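PDB 1VQ0: 33 kDa chaperonin from Thermotoga maritima, which probably acts as a redox-regulated molecular chaperone that keeps thermally unfolding and oxidatively damaged proteins from aggregating irreversibly. Local coordinates for residues A[169-183]-A[204-216]. Residues are numbered along the deposited sequence; the frame is centred on the assembly and turned at random.
Sequences GVLVDSDGVKIAGGF and IKNLPSISKLFQE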
# COMPACT_ATOMS: atom_id res chain seq x y z
N GLY A 169 -12.90 11.82 19.44
CA GLY A 169 -14.04 11.43 20.29
C GLY A 169 -15.34 11.78 19.60
O GLY A 169 -15.47 12.82 18.94
N VAL A 170 -16.31 10.88 19.72
CA VAL A 170 -17.67 11.09 19.24
C VAL A 170 -18.65 10.73 20.39
O VAL A 170 -18.62 9.62 20.86
CB VAL A 170 -17.99 10.20 18.06
CG1 VAL A 170 -19.48 10.22 17.80
CG2 VAL A 170 -17.22 10.63 16.82
N LEU A 171 -19.45 11.69 20.83
CA LEU A 171 -20.56 11.49 21.78
C LEU A 171 -21.89 11.66 21.04
O LEU A 171 -22.21 12.69 20.46
CB LEU A 171 -20.48 12.47 22.93
CG LEU A 171 -21.43 12.29 24.09
CD1 LEU A 171 -21.02 11.02 24.88
CD2 LEU A 171 -21.46 13.52 25.03
N VAL A 172 -22.65 10.58 21.08
CA VAL A 172 -23.94 10.43 20.43
C VAL A 172 -24.99 9.88 21.47
O VAL A 172 -24.66 8.99 22.27
CB VAL A 172 -23.77 9.39 19.32
CG1 VAL A 172 -23.48 7.99 19.95
CG2 VAL A 172 -25.04 9.37 18.46
N ASP A 173 -26.22 10.41 21.47
CA ASP A 173 -27.39 9.82 22.20
C ASP A 173 -28.62 9.84 21.32
O ASP A 173 -28.47 9.97 20.11
CB ASP A 173 -27.64 10.52 23.56
CG ASP A 173 -27.76 12.03 23.43
OD1 ASP A 173 -28.48 12.48 22.51
OD2 ASP A 173 -27.19 12.82 24.23
N SER A 174 -29.82 9.74 21.91
CA SER A 174 -31.06 9.52 21.17
C SER A 174 -31.54 10.75 20.42
O SER A 174 -32.36 10.65 19.52
CB SER A 174 -32.17 8.98 22.11
OG SER A 174 -32.49 9.87 23.20
N ASP A 175 -31.04 11.92 20.81
CA ASP A 175 -31.23 13.17 20.04
C ASP A 175 -30.13 13.36 18.99
O ASP A 175 -30.13 14.37 18.28
CB ASP A 175 -31.21 14.38 20.98
CG ASP A 175 -32.27 14.30 22.08
OD1 ASP A 175 -33.37 13.74 21.82
OD2 ASP A 175 -32.08 14.76 23.24
N GLY A 176 -29.16 12.45 18.94
CA GLY A 176 -28.15 12.44 17.88
C GLY A 176 -26.77 12.80 18.41
O GLY A 176 -26.51 12.72 19.63
N VAL A 177 -25.91 13.19 17.46
CA VAL A 177 -24.54 13.47 17.76
C VAL A 177 -24.41 14.77 18.54
O VAL A 177 -24.88 15.82 18.09
CB VAL A 177 -23.67 13.53 16.53
CG1 VAL A 177 -22.18 13.69 16.99
CG2 VAL A 177 -23.79 12.27 15.73
N LYS A 178 -23.74 14.67 19.68
CA LYS A 178 -23.50 15.79 20.58
C LYS A 178 -22.09 16.39 20.50
O LYS A 178 -21.89 17.60 20.62
CB LYS A 178 -23.82 15.35 22.00
CG LYS A 178 -25.28 14.87 22.18
CD LYS A 178 -26.31 15.92 21.68
CE LYS A 178 -27.75 15.44 21.82
NZ LYS A 178 -28.17 15.37 23.27
N ILE A 179 -21.11 15.55 20.28
CA ILE A 179 -19.73 15.98 20.08
C ILE A 179 -19.15 15.01 19.06
O ILE A 179 -19.36 13.84 19.18
CB ILE A 179 -18.96 15.85 21.41
CG1 ILE A 179 -19.50 16.85 22.43
CG2 ILE A 179 -17.46 15.92 21.16
CD1 ILE A 179 -18.72 16.92 23.71
N ALA A 180 -18.43 15.54 18.09
CA ALA A 180 -17.66 14.81 17.12
C ALA A 180 -16.47 15.72 16.75
O ALA A 180 -16.56 16.61 15.89
CB ALA A 180 -18.50 14.53 15.92
N GLY A 181 -15.36 15.53 17.47
CA GLY A 181 -14.21 16.39 17.32
C GLY A 181 -12.91 15.72 17.65
O GLY A 181 -12.86 14.56 18.07
N GLY A 182 -11.83 16.44 17.40
CA GLY A 182 -10.54 15.94 17.82
C GLY A 182 -9.40 16.81 17.41
O GLY A 182 -9.58 17.90 16.86
N PHE A 183 -8.20 16.35 17.71
CA PHE A 183 -7.03 17.10 17.24
C PHE A 183 -5.94 16.17 16.77
O PHE A 183 -5.96 14.97 17.09
CB PHE A 183 -6.49 18.03 18.33
CG PHE A 183 -6.09 17.33 19.59
CD1 PHE A 183 -4.87 16.67 19.68
CD2 PHE A 183 -6.93 17.38 20.71
CE1 PHE A 183 -4.51 16.03 20.88
CE2 PHE A 183 -6.61 16.73 21.87
CZ PHE A 183 -5.38 16.07 21.97
N ILE A 204 -0.30 16.34 26.08
CA ILE A 204 -1.38 15.60 25.43
C ILE A 204 -1.84 14.40 26.29
O ILE A 204 -3.04 14.17 26.50
CB ILE A 204 -0.95 15.11 24.03
CG1 ILE A 204 -0.75 16.28 23.09
CG2 ILE A 204 -2.00 14.09 23.43
CD1 ILE A 204 -0.06 15.90 21.74
N LYS A 205 -0.88 13.62 26.79
CA LYS A 205 -1.19 12.46 27.63
C LYS A 205 -2.03 12.88 28.85
O LYS A 205 -2.86 12.11 29.33
CB LYS A 205 0.09 11.75 28.09
CG LYS A 205 -0.13 10.34 28.70
CD LYS A 205 0.99 9.98 29.70
CE LYS A 205 0.88 8.53 30.23
NZ LYS A 205 1.83 8.31 31.42
N ASN A 206 -1.80 14.09 29.34
CA ASN A 206 -2.53 14.58 30.48
C ASN A 206 -3.95 15.01 30.20
O ASN A 206 -4.71 15.25 31.13
CB ASN A 206 -1.79 15.77 31.09
CG ASN A 206 -0.74 15.35 32.12
OD1 ASN A 206 -0.53 14.17 32.38
ND2 ASN A 206 -0.07 16.36 32.72
N LEU A 207 -4.31 15.17 28.92
CA LEU A 207 -5.63 15.71 28.59
C LEU A 207 -6.72 14.69 28.89
O LEU A 207 -6.48 13.48 28.83
CB LEU A 207 -5.71 16.15 27.11
CG LEU A 207 -5.01 17.46 26.70
CD1 LEU A 207 -5.11 17.70 25.19
CD2 LEU A 207 -5.62 18.66 27.46
N PRO A 208 -7.93 15.17 29.21
CA PRO A 208 -9.10 14.29 29.19
C PRO A 208 -9.43 13.84 27.79
O PRO A 208 -9.02 14.46 26.79
CB PRO A 208 -10.23 15.17 29.74
CG PRO A 208 -9.59 16.44 30.27
CD PRO A 208 -8.25 16.55 29.61
N SER A 209 -10.20 12.78 27.69
CA SER A 209 -10.69 12.35 26.37
C SER A 209 -11.54 13.49 25.74
O SER A 209 -12.00 14.40 26.43
CB SER A 209 -11.51 11.05 26.48
OG SER A 209 -12.79 11.37 26.99
N ILE A 210 -11.73 13.40 24.43
CA ILE A 210 -12.35 14.51 23.67
C ILE A 210 -13.79 14.83 24.18
O ILE A 210 -14.13 16.01 24.40
CB ILE A 210 -12.33 14.19 22.13
CG1 ILE A 210 -10.89 14.27 21.50
CG2 ILE A 210 -13.37 15.00 21.37
CD1 ILE A 210 -10.07 15.57 21.63
N SER A 211 -14.57 13.77 24.39
CA SER A 211 -15.98 13.82 24.89
C SER A 211 -16.11 14.66 26.13
O SER A 211 -17.05 15.44 26.26
CB SER A 211 -16.52 12.41 25.21
OG SER A 211 -16.31 11.53 24.10
N LYS A 212 -15.15 14.50 27.02
CA LYS A 212 -15.06 15.33 28.20
C LYS A 212 -14.41 16.73 27.91
O LYS A 212 -15.00 17.76 28.22
CB LYS A 212 -14.34 14.56 29.31
CG LYS A 212 -14.35 15.30 30.60
CD LYS A 212 -13.54 14.55 31.66
CE LYS A 212 -13.35 15.41 32.93
NZ LYS A 212 -11.95 15.24 33.43
N LEU A 213 -13.21 16.75 27.29
CA LEU A 213 -12.44 17.98 27.06
C LEU A 213 -13.22 19.05 26.24
O LEU A 213 -13.19 20.25 26.52
CB LEU A 213 -11.10 17.62 26.36
CG LEU A 213 -10.12 18.73 25.94
CD1 LEU A 213 -9.70 19.54 27.17
CD2 LEU A 213 -8.92 18.20 25.21
N PHE A 214 -13.91 18.59 25.20
CA PHE A 214 -14.61 19.51 24.31
C PHE A 214 -15.88 20.12 24.94
O PHE A 214 -16.36 21.16 24.46
CB PHE A 214 -14.91 18.84 22.96
CG PHE A 214 -13.77 18.86 22.00
CD1 PHE A 214 -12.44 18.90 22.46
CD2 PHE A 214 -14.00 18.85 20.62
CE1 PHE A 214 -11.35 18.94 21.54
CE2 PHE A 214 -12.91 18.86 19.70
CZ PHE A 214 -11.59 18.91 20.16
N GLN A 215 -16.40 19.49 26.00
CA GLN A 215 -17.44 20.13 26.86
C GLN A 215 -16.89 21.21 27.82
O GLN A 215 -17.65 21.97 28.41
CB GLN A 215 -18.21 19.06 27.65
CG GLN A 215 -19.10 18.24 26.75
CD GLN A 215 -19.89 17.15 27.47
OE1 GLN A 215 -20.98 17.41 27.93
NE2 GLN A 215 -19.33 15.92 27.56
N GLU A 216 -15.57 21.27 27.97
CA GLU A 216 -14.92 22.10 29.00
C GLU A 216 -14.01 23.16 28.42
O GLU A 216 -13.67 24.09 29.13
CB GLU A 216 -14.02 21.24 29.90
CG GLU A 216 -14.74 20.34 30.89
CD GLU A 216 -13.81 19.32 31.52
OE1 GLU A 216 -12.57 19.38 31.23
OE2 GLU A 216 -14.33 18.47 32.29
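I210, the first residue of the short helix 210-213, lies against the backbone of two paired strands, where G169 leaves room for it and G181 for the ring of F214. Its CB stands 3.6 Å from G169 N. CG1 passes over the same nitrogen, and CG2, anti to its own backbone N (CG1 at chi1 -71°), drops to 3.4 Å from G181 O. CD1 bends away (chi2 -56°) to meet F183 CE2 at 3.7 Å. The same CG2 also packs on F214, four residues on, lying over the centre of its ring, 3.9 Å above the plane. That ring runs its far end along the glycines, with F214 CE2 3.5 Å from G182 N. The strands form an antiparallel hairpin at the margin of the large mixed sheet of the Hsp33 fold, closed by a type I turn from D173 to G176; a classic beta bulge puts K178 and I179 opposite L171. The helix packs on one side of this hairpin, while V170 points to helix 46-62 on the other. From the bulge, I179 sends CD1 to Q215 CG, 3.3 Å away, and to S211 O. Q215 NE2 donates to S211 O in a nearly straight 2.7 Å bond (171°), tilted from the carbonyl plane, which fixes its amide beside L171 CD2. Further along, I204 CG2 touches the F183 ring at its edge, L207 CD1 approaches F183 CZ obliquely at 3.6 Å, and I226 of helix 219-227 touches both I204 and F183.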